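Local coordinates for putative mandelate racemase/muconate lactonizing enzyme (Bordetella bronchiseptica, PDB 3DDM), which is of unknown function but belongs to the mandelate racemase/muconate lactonizing enzyme family, pairing an enolase-type N-terminal domain with a TIM-barrel-like C-terminal domain, at residues A264-A269 / M278-A283; W229-L234 / C306-G311; A241-L246 / M252-G257. The protein carries 1 engineered substitution. All blocks are in the same frame, centred on the assembly; numbering follows the deposited sequence.

Interaction 1: A264-A269 / M278-A283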
ATOM      1  N   ALA A 264      -4.443  -9.249  14.280  1.00 46.50           N
ATOM      2  CA  ALA A 264      -4.002  -8.453  15.422  1.00 46.34           C
ATOM      3  C   ALA A 264      -4.766  -7.131  15.562  1.00 45.55           C
ATOM      4  O   ALA A 264      -5.033  -6.684  16.676  1.00 47.45           O
ATOM      5  CB  ALA A 264      -2.513  -8.173  15.320  1.00 43.23           C
ATOM      6  N   ALA A 265      -5.120  -6.504  14.445  1.00 43.91           N
ATOM      7  CA  ALA A 265      -5.828  -5.227  14.505  1.00 43.29           C
ATOM      8  C   ALA A 265      -7.232  -5.360  15.086  1.00 43.18           C
ATOM      9  O   ALA A 265      -7.688  -4.492  15.832  1.00 43.62           O
ATOM     10  CB  ALA A 265      -5.885  -4.588  13.125  1.00 42.13           C
ATOM     11  N   PHE A 266      -7.919  -6.447  14.749  1.00 43.69           N
ATOM     12  CA  PHE A 266      -9.260  -6.663  15.273  1.00 44.84           C
ATOM     13  C   PHE A 266      -9.224  -7.021  16.757  1.00 46.30           C
ATOM     14  O   PHE A 266     -10.111  -6.616  17.512  1.00 45.75           O
ATOM     15  CB  PHE A 266      -9.989  -7.736  14.453  1.00 43.89           C
ATOM     16  CG  PHE A 266     -10.615  -7.195  13.198  1.00 42.20           C
ATOM     17  CD1 PHE A 266     -11.785  -6.446  13.262  1.00 41.92           C
ATOM     18  CD2 PHE A 266      -9.982  -7.341  11.969  1.00 42.27           C
ATOM     19  CE1 PHE A 266     -12.312  -5.839  12.121  1.00 42.83           C
ATOM     20  CE2 PHE A 266     -10.498  -6.738  10.822  1.00 42.51           C
ATOM     21  CZ  PHE A 266     -11.666  -5.982  10.899  1.00 42.57           C
ATOM     22  N   GLU A 267      -8.197  -7.757  17.186  1.00 47.75           N
ATOM     23  CA  GLU A 267      -8.089  -8.104  18.604  1.00 50.14           C
ATOM     24  C   GLU A 267      -7.939  -6.806  19.405  1.00 50.17           C
ATOM     25  O   GLU A 267      -8.510  -6.658  20.493  1.00 50.27           O
ATOM     26  CB  GLU A 267      -6.884  -9.016  18.863  1.00 51.13           C
ATOM     27  CG  GLU A 267      -6.937 -10.363  18.155  1.00 54.53           C
ATOM     28  CD  GLU A 267      -5.729 -11.240  18.481  1.00 57.22           C
ATOM     29  OE1 GLU A 267      -4.617 -10.683  18.654  1.00 56.03           O
ATOM     30  OE2 GLU A 267      -5.889 -12.482  18.548  1.00 57.71           O
ATOM     31  N   THR A 268      -7.172  -5.867  18.855  1.00 49.32           N
ATOM     32  CA  THR A 268      -6.958  -4.578  19.495  1.00 48.45           C
ATOM     33  C   THR A 268      -8.275  -3.822  19.611  1.00 48.26           C
ATOM     34  O   THR A 268      -8.587  -3.262  20.662  1.00 48.44           O
ATOM     35  CB  THR A 268      -5.972  -3.723  18.690  1.00 48.85           C
ATOM     36  OG1 THR A 268      -4.682  -4.342  18.723  1.00 48.21           O
ATOM     37  CG2 THR A 268      -5.887  -2.308  19.260  1.00 46.33           C
ATOM     38  N   ALA A 269      -9.040  -3.804  18.523  1.00 47.40           N
ATOM     39  CA  ALA A 269     -10.326  -3.127  18.515  1.00 48.94           C
ATOM     40  C   ALA A 269     -11.235  -3.795  19.536  1.00 49.11           C
ATOM     41  O   ALA A 269     -11.924  -3.129  20.307  1.00 49.85           O
ATOM     42  CB  ALA A 269     -10.946  -3.204  17.130  1.00 49.60           C
ATOM     43  N   MET A 278     -18.609  -3.624  14.799  1.00 46.35           N
ATOM     44  CA  MET A 278     -17.434  -3.932  14.001  1.00 47.08           C
ATOM     45  C   MET A 278     -17.892  -4.334  12.611  1.00 46.82           C
ATOM     46  O   MET A 278     -18.801  -5.140  12.460  1.00 46.39           O
ATOM     47  CB  MET A 278     -16.596  -5.026  14.664  1.00 49.13           C
ATOM     48  CG  MET A 278     -15.312  -4.472  15.310  1.00 53.03           C
ATOM     49  SD  MET A 278     -15.136  -4.827  17.083  1.00 56.64           S
ATOM     50  CE  MET A 278     -16.637  -4.031  17.700  1.00 53.94           C
ATOM     51  N   GLN A 279     -17.246  -3.749  11.602  1.00 47.07           N
ATOM     52  CA  GLN A 279     -17.606  -3.946  10.205  1.00 44.95           C
ATOM     53  C   GLN A 279     -16.483  -4.428   9.285  1.00 44.50           C
ATOM     54  O   GLN A 279     -16.048  -3.703   8.390  1.00 43.68           O
ATOM     55  CB  GLN A 279     -18.157  -2.625   9.658  1.00 44.22           C
ATOM     56  CG  GLN A 279     -19.160  -1.941  10.579  1.00 46.04           C
ATOM     57  CD  GLN A 279     -19.367  -0.471  10.227  1.00 50.57           C
ATOM     58  OE1 GLN A 279     -18.435   0.333  10.306  1.00 51.47           O
ATOM     59  NE2 GLN A 279     -20.590  -0.115   9.834  1.00 52.76           N
ATOM     60  N   PRO A 280     -15.990  -5.653   9.492  1.00 44.57           N
ATOM     61  CA  PRO A 280     -14.923  -6.088   8.586  1.00 45.27           C
ATOM     62  C   PRO A 280     -15.439  -6.300   7.148  1.00 46.57           C
ATOM     63  O   PRO A 280     -16.502  -6.904   6.938  1.00 47.24           O
ATOM     64  CB  PRO A 280     -14.426  -7.381   9.233  1.00 44.70           C
ATOM     65  CG  PRO A 280     -15.631  -7.881  10.009  1.00 43.15           C
ATOM     66  CD  PRO A 280     -16.182  -6.608  10.599  1.00 44.22           C
ATOM     67  N   ASP A 281     -14.688  -5.787   6.170  1.00 45.68           N
ATOM     68  CA  ASP A 281     -15.042  -5.914   4.751  1.00 43.48           C
ATOM     69  C   ASP A 281     -14.359  -7.177   4.227  1.00 42.11           C
ATOM     70  O   ASP A 281     -13.195  -7.146   3.833  1.00 42.37           O
ATOM     71  CB  ASP A 281     -14.542  -4.695   3.973  1.00 43.76           C
ATOM     72  CG  ASP A 281     -15.113  -4.622   2.578  1.00 44.80           C
ATOM     73  OD1 ASP A 281     -15.285  -5.686   1.950  1.00 44.73           O
ATOM     74  OD2 ASP A 281     -15.380  -3.497   2.105  1.00 46.52           O
ATOM     75  N   LEU A 282     -15.093  -8.286   4.205  1.00 41.80           N
ATOM     76  CA  LEU A 282     -14.514  -9.555   3.786  1.00 39.20           C
ATOM     77  C   LEU A 282     -13.840  -9.550   2.415  1.00 37.23           C
ATOM     78  O   LEU A 282     -13.007 -10.409   2.146  1.00 34.69           O
ATOM     79  CB  LEU A 282     -15.558 -10.677   3.907  1.00 38.26           C
ATOM     80  CG  LEU A 282     -16.130 -11.355   2.673  1.00 37.74           C
ATOM     81  CD1 LEU A 282     -16.947 -12.543   3.105  1.00 37.41           C
ATOM     82  CD2 LEU A 282     -16.977 -10.376   1.899  1.00 40.23           C
ATOM     83  N   ALA A 283     -14.167  -8.578   1.566  1.00 37.01           N
ATOM     84  CA  ALA A 283     -13.525  -8.489   0.242  1.00 37.83           C
ATOM     85  C   ALA A 283     -12.259  -7.612   0.310  1.00 37.36           C
ATOM     86  O   ALA A 283     -11.448  -7.583  -0.621  1.00 36.43           O
ATOM     87  CB  ALA A 283     -14.493  -7.927  -0.787  1.00 35.59           C
TER

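Interaction 2: W229-L234 / C306-G311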
ATOM      1  N   TRP A 229     -25.645   4.011  15.074  1.00 45.36           N
ATOM      2  CA  TRP A 229     -24.194   4.063  15.187  1.00 47.30           C
ATOM      3  C   TRP A 229     -23.581   5.169  14.325  1.00 49.07           C
ATOM      4  O   TRP A 229     -24.160   5.586  13.315  1.00 49.35           O
ATOM      5  CB  TRP A 229     -23.569   2.704  14.837  1.00 46.41           C
ATOM      6  CG  TRP A 229     -23.448   2.386  13.368  1.00 47.33           C
ATOM      7  CD1 TRP A 229     -22.645   3.011  12.447  1.00 46.70           C
ATOM      8  CD2 TRP A 229     -24.091   1.309  12.670  1.00 48.97           C
ATOM      9  NE1 TRP A 229     -22.744   2.384  11.224  1.00 46.54           N
ATOM     10  CE2 TRP A 229     -23.622   1.339  11.331  1.00 47.47           C
ATOM     11  CE3 TRP A 229     -25.016   0.320  13.046  1.00 48.67           C
ATOM     12  CZ2 TRP A 229     -24.048   0.420  10.369  1.00 46.53           C
ATOM     13  CZ3 TRP A 229     -25.439  -0.596  12.088  1.00 47.56           C
ATOM     14  CH2 TRP A 229     -24.953  -0.536  10.763  1.00 48.61           C
ATOM     15  N   LEU A 230     -22.415   5.651  14.750  1.00 48.46           N
ATOM     16  CA  LEU A 230     -21.687   6.698  14.043  1.00 47.77           C
ATOM     17  C   LEU A 230     -20.468   5.993  13.442  1.00 46.97           C
ATOM     18  O   LEU A 230     -19.596   5.509  14.168  1.00 46.26           O
ATOM     19  CB  LEU A 230     -21.251   7.777  15.034  1.00 49.94           C
ATOM     20  CG  LEU A 230     -21.202   9.228  14.566  1.00 51.77           C
ATOM     21  CD1 LEU A 230     -20.677  10.109  15.703  1.00 52.21           C
ATOM     22  CD2 LEU A 230     -20.317   9.337  13.340  1.00 52.38           C
ATOM     23  N   GLU A 231     -20.409   5.929  12.117  1.00 44.74           N
ATOM     24  CA  GLU A 231     -19.317   5.226  11.462  1.00 42.77           C
ATOM     25  C   GLU A 231     -18.085   6.053  11.111  1.00 41.13           C
ATOM     26  O   GLU A 231     -18.183   7.146  10.557  1.00 40.43           O
ATOM     27  CB  GLU A 231     -19.838   4.535  10.209  1.00 41.20           C
ATOM     28  CG  GLU A 231     -18.904   3.488   9.691  1.00 42.16           C
ATOM     29  CD  GLU A 231     -19.452   2.797   8.473  1.00 45.27           C
ATOM     30  OE1 GLU A 231     -20.569   2.236   8.565  1.00 47.09           O
ATOM     31  OE2 GLU A 231     -18.764   2.814   7.428  1.00 46.68           O
ATOM     32  N   GLU A 232     -16.928   5.494  11.444  1.00 39.36           N
ATOM     33  CA  GLU A 232     -15.628   6.103  11.205  1.00 39.28           C
ATOM     34  C   GLU A 232     -15.547   7.621  11.460  1.00 38.35           C
ATOM     35  O   GLU A 232     -15.123   8.383  10.587  1.00 36.60           O
ATOM     36  CB  GLU A 232     -15.164   5.790   9.776  1.00 40.27           C
ATOM     37  CG  GLU A 232     -15.012   4.303   9.466  1.00 40.75           C
ATOM     38  CD  GLU A 232     -13.847   4.018   8.523  1.00 42.94           C
ATOM     39  OE1 GLU A 232     -12.927   3.275   8.925  1.00 44.85           O
ATOM     40  OE2 GLU A 232     -13.843   4.535   7.383  1.00 44.79           O
ATOM     41  N   PRO A 233     -15.928   8.073  12.669  1.00 37.42           N
ATOM     42  CA  PRO A 233     -15.883   9.502  12.997  1.00 38.32           C
ATOM     43  C   PRO A 233     -14.458  10.049  13.009  1.00 39.12           C
ATOM     44  O   PRO A 233     -14.242  11.242  12.780  1.00 41.10           O
ATOM     45  CB  PRO A 233     -16.546   9.558  14.373  1.00 37.12           C
ATOM     46  CG  PRO A 233     -16.100   8.271  14.985  1.00 37.64           C
ATOM     47  CD  PRO A 233     -16.304   7.281  13.852  1.00 36.93           C
ATOM     48  N   LEU A 234     -13.495   9.170  13.277  1.00 39.31           N
ATOM     49  CA  LEU A 234     -12.081   9.541  13.307  1.00 39.31           C
ATOM     50  C   LEU A 234     -11.320   8.644  12.350  1.00 39.99           C
ATOM     51  O   LEU A 234     -11.824   7.595  11.956  1.00 39.85           O
ATOM     52  CB  LEU A 234     -11.489   9.316  14.694  1.00 39.10           C
ATOM     53  CG  LEU A 234     -12.066   9.986  15.927  1.00 36.62           C
ATOM     54  CD1 LEU A 234     -11.315   9.443  17.132  1.00 35.16           C
ATOM     55  CD2 LEU A 234     -11.943  11.496  15.821  1.00 33.97           C
ATOM     56  N   CYS A 306     -22.039  -5.707  11.710  1.00 45.15           N
ATOM     57  CA  CYS A 306     -22.832  -5.213  10.590  1.00 45.05           C
ATOM     58  C   CYS A 306     -21.964  -4.914   9.386  1.00 44.45           C
ATOM     59  O   CYS A 306     -21.427  -3.815   9.254  1.00 46.19           O
ATOM     60  CB  CYS A 306     -23.586  -3.947  10.991  1.00 43.36           C
ATOM     61  SG  CYS A 306     -24.803  -4.222  12.285  1.00 50.48           S
ATOM     62  N   PRO A 307     -21.818  -5.893   8.484  1.00 44.21           N
ATOM     63  CA  PRO A 307     -21.001  -5.707   7.280  1.00 44.56           C
ATOM     64  C   PRO A 307     -21.716  -4.861   6.215  1.00 45.12           C
ATOM     65  O   PRO A 307     -22.922  -4.609   6.298  1.00 43.51           O
ATOM     66  CB  PRO A 307     -20.758  -7.145   6.812  1.00 43.24           C
ATOM     67  CG  PRO A 307     -22.041  -7.825   7.166  1.00 42.44           C
ATOM     68  CD  PRO A 307     -22.375  -7.259   8.547  1.00 43.40           C
ATOM     69  N   HIS A 308     -20.959  -4.412   5.226  1.00 46.89           N
ATOM     70  CA  HIS A 308     -21.513  -3.627   4.132  1.00 49.98           C
ATOM     71  C   HIS A 308     -20.530  -3.707   2.988  1.00 49.05           C
ATOM     72  O   HIS A 308     -19.322  -3.678   3.200  1.00 50.07           O
ATOM     73  CB  HIS A 308     -21.737  -2.155   4.535  1.00 54.84           C
ATOM     74  CG  HIS A 308     -20.486  -1.425   4.921  1.00 60.66           C
ATOM     75  ND1 HIS A 308     -19.470  -1.159   4.027  1.00 63.07           N
ATOM     76  CD2 HIS A 308     -20.078  -0.921   6.113  1.00 62.92           C
ATOM     77  CE1 HIS A 308     -18.490  -0.527   4.651  1.00 64.62           C
ATOM     78  NE2 HIS A 308     -18.835  -0.370   5.918  1.00 63.23           N
ATOM     79  N   TYR A 309     -21.044  -3.833   1.775  1.00 47.87           N
ATOM     80  CA  TYR A 309     -20.176  -3.906   0.619  1.00 46.21           C
ATOM     81  C   TYR A 309     -20.657  -2.911  -0.439  1.00 46.51           C
ATOM     82  O   TYR A 309     -21.809  -2.973  -0.891  1.00 48.15           O
ATOM     83  CB  TYR A 309     -20.150  -5.336   0.055  1.00 43.48           C
ATOM     84  CG  TYR A 309     -19.010  -5.518  -0.898  1.00 42.22           C
ATOM     85  CD1 TYR A 309     -17.694  -5.401  -0.451  1.00 42.41           C
ATOM     86  CD2 TYR A 309     -19.232  -5.622  -2.265  1.00 41.14           C
ATOM     87  CE1 TYR A 309     -16.626  -5.352  -1.344  1.00 41.65           C
ATOM     88  CE2 TYR A 309     -18.173  -5.582  -3.167  1.00 41.75           C
ATOM     89  CZ  TYR A 309     -16.873  -5.434  -2.698  1.00 41.57           C
ATOM     90  OH  TYR A 309     -15.833  -5.288  -3.581  1.00 39.71           O
ATOM     91  N   LEU A 310     -19.783  -1.982  -0.820  1.00 44.72           N
ATOM     92  CA  LEU A 310     -20.143  -0.984  -1.819  1.00 44.18           C
ATOM     93  C   LEU A 310     -19.509  -1.289  -3.187  1.00 43.47           C
ATOM     94  O   LEU A 310     -19.386  -0.416  -4.048  1.00 43.49           O
ATOM     95  CB  LEU A 310     -19.737   0.428  -1.354  1.00 45.04           C
ATOM     96  CG  LEU A 310     -20.125   1.033   0.013  1.00 45.56           C
ATOM     97  CD1 LEU A 310     -21.538   0.614   0.427  1.00 45.84           C
ATOM     98  CD2 LEU A 310     -19.123   0.587   1.061  1.00 47.04           C
ATOM     99  N   GLY A 311     -19.111  -2.536  -3.394  1.00 42.69           N
ATOM    100  CA  GLY A 311     -18.516  -2.896  -4.669  1.00 42.50           C
ATOM    101  C   GLY A 311     -19.546  -3.547  -5.572  1.00 42.60           C
ATOM    102  O   GLY A 311     -20.712  -3.151  -5.570  1.00 43.46           O
TER

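Interaction 3: A241-L246 / M252-G257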
ATOM      1  N   ALA A 241      -6.530   5.998  22.712  1.00 41.65           N
ATOM      2  CA  ALA A 241      -6.990   7.030  23.630  1.00 42.36           C
ATOM      3  C   ALA A 241      -8.050   7.952  23.042  1.00 44.29           C
ATOM      4  O   ALA A 241      -8.966   8.366  23.747  1.00 45.06           O
ATOM      5  CB  ALA A 241      -5.816   7.848  24.109  1.00 40.17           C
ATOM      6  N   GLU A 242      -7.927   8.281  21.759  1.00 45.36           N
ATOM      7  CA  GLU A 242      -8.885   9.178  21.133  1.00 46.28           C
ATOM      8  C   GLU A 242     -10.221   8.490  20.899  1.00 46.40           C
ATOM      9  O   GLU A 242     -11.275   9.120  21.017  1.00 46.47           O
ATOM     10  CB  GLU A 242      -8.322   9.726  19.819  1.00 47.27           C
ATOM     11  CG  GLU A 242      -6.967  10.393  19.965  1.00 48.56           C
ATOM     12  CD  GLU A 242      -6.583  11.254  18.770  1.00 50.73           C
ATOM     13  OE1 GLU A 242      -5.384  11.588  18.638  1.00 49.69           O
ATOM     14  OE2 GLU A 242      -7.475  11.612  17.970  1.00 52.42           O
ATOM     15  N   TRP A 243     -10.175   7.200  20.570  1.00 46.82           N
ATOM     16  CA  TRP A 243     -11.391   6.419  20.339  1.00 46.55           C
ATOM     17  C   TRP A 243     -12.081   6.167  21.661  1.00 45.91           C
ATOM     18  O   TRP A 243     -13.305   6.242  21.766  1.00 46.20           O
ATOM     19  CB  TRP A 243     -11.076   5.076  19.672  1.00 45.09           C
ATOM     20  CG  TRP A 243     -10.828   5.186  18.206  1.00 45.89           C
ATOM     21  CD1 TRP A 243      -9.621   5.285  17.583  1.00 45.97           C
ATOM     22  CD2 TRP A 243     -11.819   5.251  17.175  1.00 45.70           C
ATOM     23  NE1 TRP A 243      -9.795   5.407  16.228  1.00 45.10           N
ATOM     24  CE2 TRP A 243     -11.135   5.389  15.949  1.00 46.10           C
ATOM     25  CE3 TRP A 243     -13.220   5.205  17.168  1.00 45.07           C
ATOM     26  CZ2 TRP A 243     -11.803   5.482  14.723  1.00 46.62           C
ATOM     27  CZ3 TRP A 243     -13.886   5.298  15.949  1.00 47.92           C
ATOM     28  CH2 TRP A 243     -13.175   5.435  14.743  1.00 48.16           C
ATOM     29  N   ALA A 244     -11.281   5.862  22.672  1.00 45.61           N
ATOM     30  CA  ALA A 244     -11.815   5.606  23.995  1.00 46.53           C
ATOM     31  C   ALA A 244     -12.535   6.854  24.500  1.00 46.78           C
ATOM     32  O   ALA A 244     -13.619   6.766  25.070  1.00 48.25           O
ATOM     33  CB  ALA A 244     -10.690   5.218  24.943  1.00 44.49           C
ATOM     34  N   GLU A 245     -11.939   8.017  24.280  1.00 47.24           N
ATOM     35  CA  GLU A 245     -12.548   9.255  24.727  1.00 47.79           C
ATOM     36  C   GLU A 245     -13.830   9.555  23.969  1.00 47.98           C
ATOM     37  O   GLU A 245     -14.860   9.860  24.570  1.00 48.62           O
ATOM     38  CB  GLU A 245     -11.592  10.427  24.553  1.00 49.50           C
ATOM     39  CG  GLU A 245     -12.101  11.686  25.225  1.00 54.50           C
ATOM     40  CD  GLU A 245     -11.352  12.932  24.805  1.00 58.91           C
ATOM     41  OE1 GLU A 245     -10.095  12.936  24.850  1.00 60.53           O
ATOM     42  OE2 GLU A 245     -12.034  13.917  24.433  1.00 62.05           O
ATOM     43  N   LEU A 246     -13.769   9.475  22.645  1.00 47.72           N
ATOM     44  CA  LEU A 246     -14.944   9.751  21.827  1.00 48.34           C
ATOM     45  C   LEU A 246     -16.089   8.804  22.174  1.00 48.54           C
ATOM     46  O   LEU A 246     -17.242   9.224  22.295  1.00 48.31           O
ATOM     47  CB  LEU A 246     -14.606   9.618  20.338  1.00 47.31           C
ATOM     48  CG  LEU A 246     -15.747   9.951  19.370  1.00 45.60           C
ATOM     49  CD1 LEU A 246     -16.189  11.389  19.579  1.00 43.41           C
ATOM     50  CD2 LEU A 246     -15.293   9.733  17.939  1.00 44.30           C
ATOM     51  N   MET A 252     -24.350   7.827  20.932  1.00 45.82           N
ATOM     52  CA  MET A 252     -24.587   6.612  20.169  1.00 42.46           C
ATOM     53  C   MET A 252     -23.314   5.793  20.078  1.00 41.76           C
ATOM     54  O   MET A 252     -22.219   6.295  20.337  1.00 41.49           O
ATOM     55  CB  MET A 252     -25.067   6.957  18.752  1.00 41.35           C
ATOM     56  CG  MET A 252     -23.974   7.441  17.778  1.00 38.75           C
ATOM     57  SD  MET A 252     -23.186   9.013  18.194  1.00 33.87           S
ATOM     58  CE  MET A 252     -24.482  10.155  17.768  1.00 31.62           C
ATOM     59  N   PRO A 253     -23.442   4.502  19.729  1.00 41.08           N
ATOM     60  CA  PRO A 253     -22.229   3.691  19.622  1.00 40.19           C
ATOM     61  C   PRO A 253     -21.423   4.016  18.351  1.00 39.50           C
ATOM     62  O   PRO A 253     -21.945   4.560  17.372  1.00 39.00           O
ATOM     63  CB  PRO A 253     -22.767   2.251  19.658  1.00 39.86           C
ATOM     64  CG  PRO A 253     -24.139   2.373  19.088  1.00 37.76           C
ATOM     65  CD  PRO A 253     -24.650   3.652  19.713  1.00 39.87           C
ATOM     66  N   LEU A 254     -20.142   3.681  18.398  1.00 37.95           N
ATOM     67  CA  LEU A 254     -19.221   3.922  17.313  1.00 37.08           C
ATOM     68  C   LEU A 254     -19.057   2.656  16.470  1.00 38.07           C
ATOM     69  O   LEU A 254     -19.151   1.536  16.982  1.00 38.61           O
ATOM     70  CB  LEU A 254     -17.872   4.360  17.905  1.00 37.12           C
ATOM     71  CG  LEU A 254     -17.578   5.865  18.028  1.00 37.51           C
ATOM     72  CD1 LEU A 254     -18.801   6.641  18.458  1.00 36.49           C
ATOM     73  CD2 LEU A 254     -16.453   6.061  19.001  1.00 36.80           C
ATOM     74  N   ALA A 255     -18.815   2.837  15.174  1.00 37.00           N
ATOM     75  CA  ALA A 255     -18.628   1.709  14.272  1.00 35.20           C
ATOM     76  C   ALA A 255     -17.382   1.907  13.412  1.00 36.19           C
ATOM     77  O   ALA A 255     -16.983   3.038  13.125  1.00 35.76           O
ATOM     78  CB  ALA A 255     -19.838   1.548  13.391  1.00 32.39           C
ATOM     79  N   GLY A 256     -16.771   0.794  13.006  1.00 35.80           N
ATOM     80  CA  GLY A 256     -15.584   0.847  12.176  1.00 33.61           C
ATOM     81  C   GLY A 256     -15.204  -0.556  11.755  1.00 34.11           C
ATOM     82  O   GLY A 256     -15.728  -1.521  12.294  1.00 33.63           O
ATOM     83  N   GLY A 257     -14.292  -0.673  10.796  1.00 35.18           N
ATOM     84  CA  GLY A 257     -13.863  -1.978  10.336  1.00 34.74           C
ATOM     85  C   GLY A 257     -13.472  -1.905   8.877  1.00 36.64           C
ATOM     86  O   GLY A 257     -12.622  -2.660   8.413  1.00 37.67           O
TER

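Interaction 1: A264-A269 / M278-A283
Phe266 reaches from its helix to the pyrrolidine ring of Pro280, and the outer end of the phenyl ring does the touching. Its CZ atom lies 3.5 Å from CB of Pro280, while CE1 of Phe266 is 3.9 Å from the same Pro280 CB, so the proline's CB, with CA just behind it, meets the CZ-CE1 end of the aromatic ring at a slant. The phenylalanine is turned toward the loop by a first torsion of -83°, which sets CG opposite the carbonyl carbon and beside the backbone N. One helical turn further on, Ala269 makes a looser second touch, its CB 4.5 Å from SD of Met278. All of this is apolar packing, with the Phe266-Pro280 touch the closer of the two. In the TIM-barrel-like domain helix 263-272 lies outside the barrel and is followed by strand 275-278; Pro280 is in the loop that leaves that strand for helix 287-300. Val294 of that next helix and Ile260 also pack on Phe266, while Tyr305 of strand 304-309 packs on Pro280. Met278 is lined in turn by Val298 and Leu303. Farther along the loop, Asp281 forms an Asx turn: its OD1 accepts from Ala283 N at 3.1 Å, a bent bond (N-H...O 144°) received on the anti side of the carboxylate. Its other oxygen, OD2, lies close to the carboxylate of Glu258. Between Asp281 and Ala283, Leu282 packs against helices 287-300 and 313-325, where Phe288, Cys291 and Leu322 are among its neighbours.

Interaction 2: W229-L234 / C306-G311
Trp229 is brought to Cys306 by a first torsion of 79°, which sets CG between the backbone N and the carbonyl carbon and turns the indole toward the other strand. Glu231, by contrast, holds CG anti to its N (chi1 -164°) and continues extended, carrying its carboxylate to His308. In the first pair the six-membered ring of the indole presents CH2 and CZ3. CH2 of Trp229 lies 3.7 Å from Cys306 CB, and the sulfur completes an oblique sulfur-aromatic contact, SG of Cys306 being 4.6 Å from the centroid of that ring. Strands 229-231 and 304-309 are not neighbours in the sheet; 254-256 and 275-278 stand between them, so both pairs meet across the interior of the TIM-barrel-like domain. Glu231 and His308 approach from opposite directions with carboxylate and imidazole planes only 4° apart, nearly parallel but stepped rather than coplanar. Glu231 OE2 comes to 3.5 Å from His308 NE2, a polar proximity rather than a hydrogen bond. The stronger hold is on the other oxygen: OE1 accepts from Gln279 NE2, forms a salt bridge with Lys175, and receives a weak hydrogen bond from Trp229 NE1 at 3.4 Å. Together these probably limit rotation of the carboxylate, while OE2 lies near OD1 of Asp205. Tyr150 and Glu258 pack against His308, and Tyr309, next along the strand, hydrogen-bonds through OH to Glu56.

Interaction 3: A241-L246 / M252-G257
Leu254 meets both Trp243 and Leu246 with one methyl group, and the tight part of the contact is gathered around that CD2 atom. It sits near the plane of the indole, at the rim of the six-membered ring, with CD2 of Leu254 3.8 Å from CE3 of Trp243. The neighbouring rim atom, CZ3 of Trp243, is 4.1 Å from the same Leu254 CD2. From the second helical position Leu246 supplies its branch point, CG lying 4.0 Å from CD2 of Leu254, with one of its own methyls equally near. Neither helical side chain starts out aimed at the strand; both lean in toward Leu254 at their ends, and in Leu246 a CG anti to the backbone N (chi1 -177°) brings the isobutyl group round. Strand 229-231, helix 240-249 and strand 254-256 form a beta-alpha-beta unit of the TIM-barrel-like domain, and this contact seats the helix on the second of its two parallel strands. Pro233 and Leu234, in the connection from the first strand, also pack on Trp243, and Leu275 from the next strand lies against both Trp243 and Leu254. Away from this cluster the helix is more open to solvent, and Trp243 itself is partly exposed. Ala244 has its CB directed away from the strand, and Glu242 and Glu245 lie at the partly exposed surface. These two acids pack on Leu212 of helix 212-222 and form salt bridges with Arg238 and Arg216, respectively.

How the interactions relate
Reading from the N terminus, 229-234 opens the long loop that interaction 2 closes only at 306-311. Inside it, interaction 3 closes first, between 241-246 and 252-257; interaction 1 then opens at 264-269 and closes at 278-283. The two short loops are in series, both nest within interaction 2, and none crosses another. Probable backbone hydrogen bonds join neighbouring parallel strands of the barrel: Leu230 O lies 3.0 Å from Ala255 N, and Gly256 O 2.8 Å from Gln279 N, just past strand 275-278. Interaction 3 packs helix 240-249 on strand 254-256, interaction 1 packs helix 263-272 on the end of strand 275-278 and the loop after it, and interaction 2 spans the barrel interior.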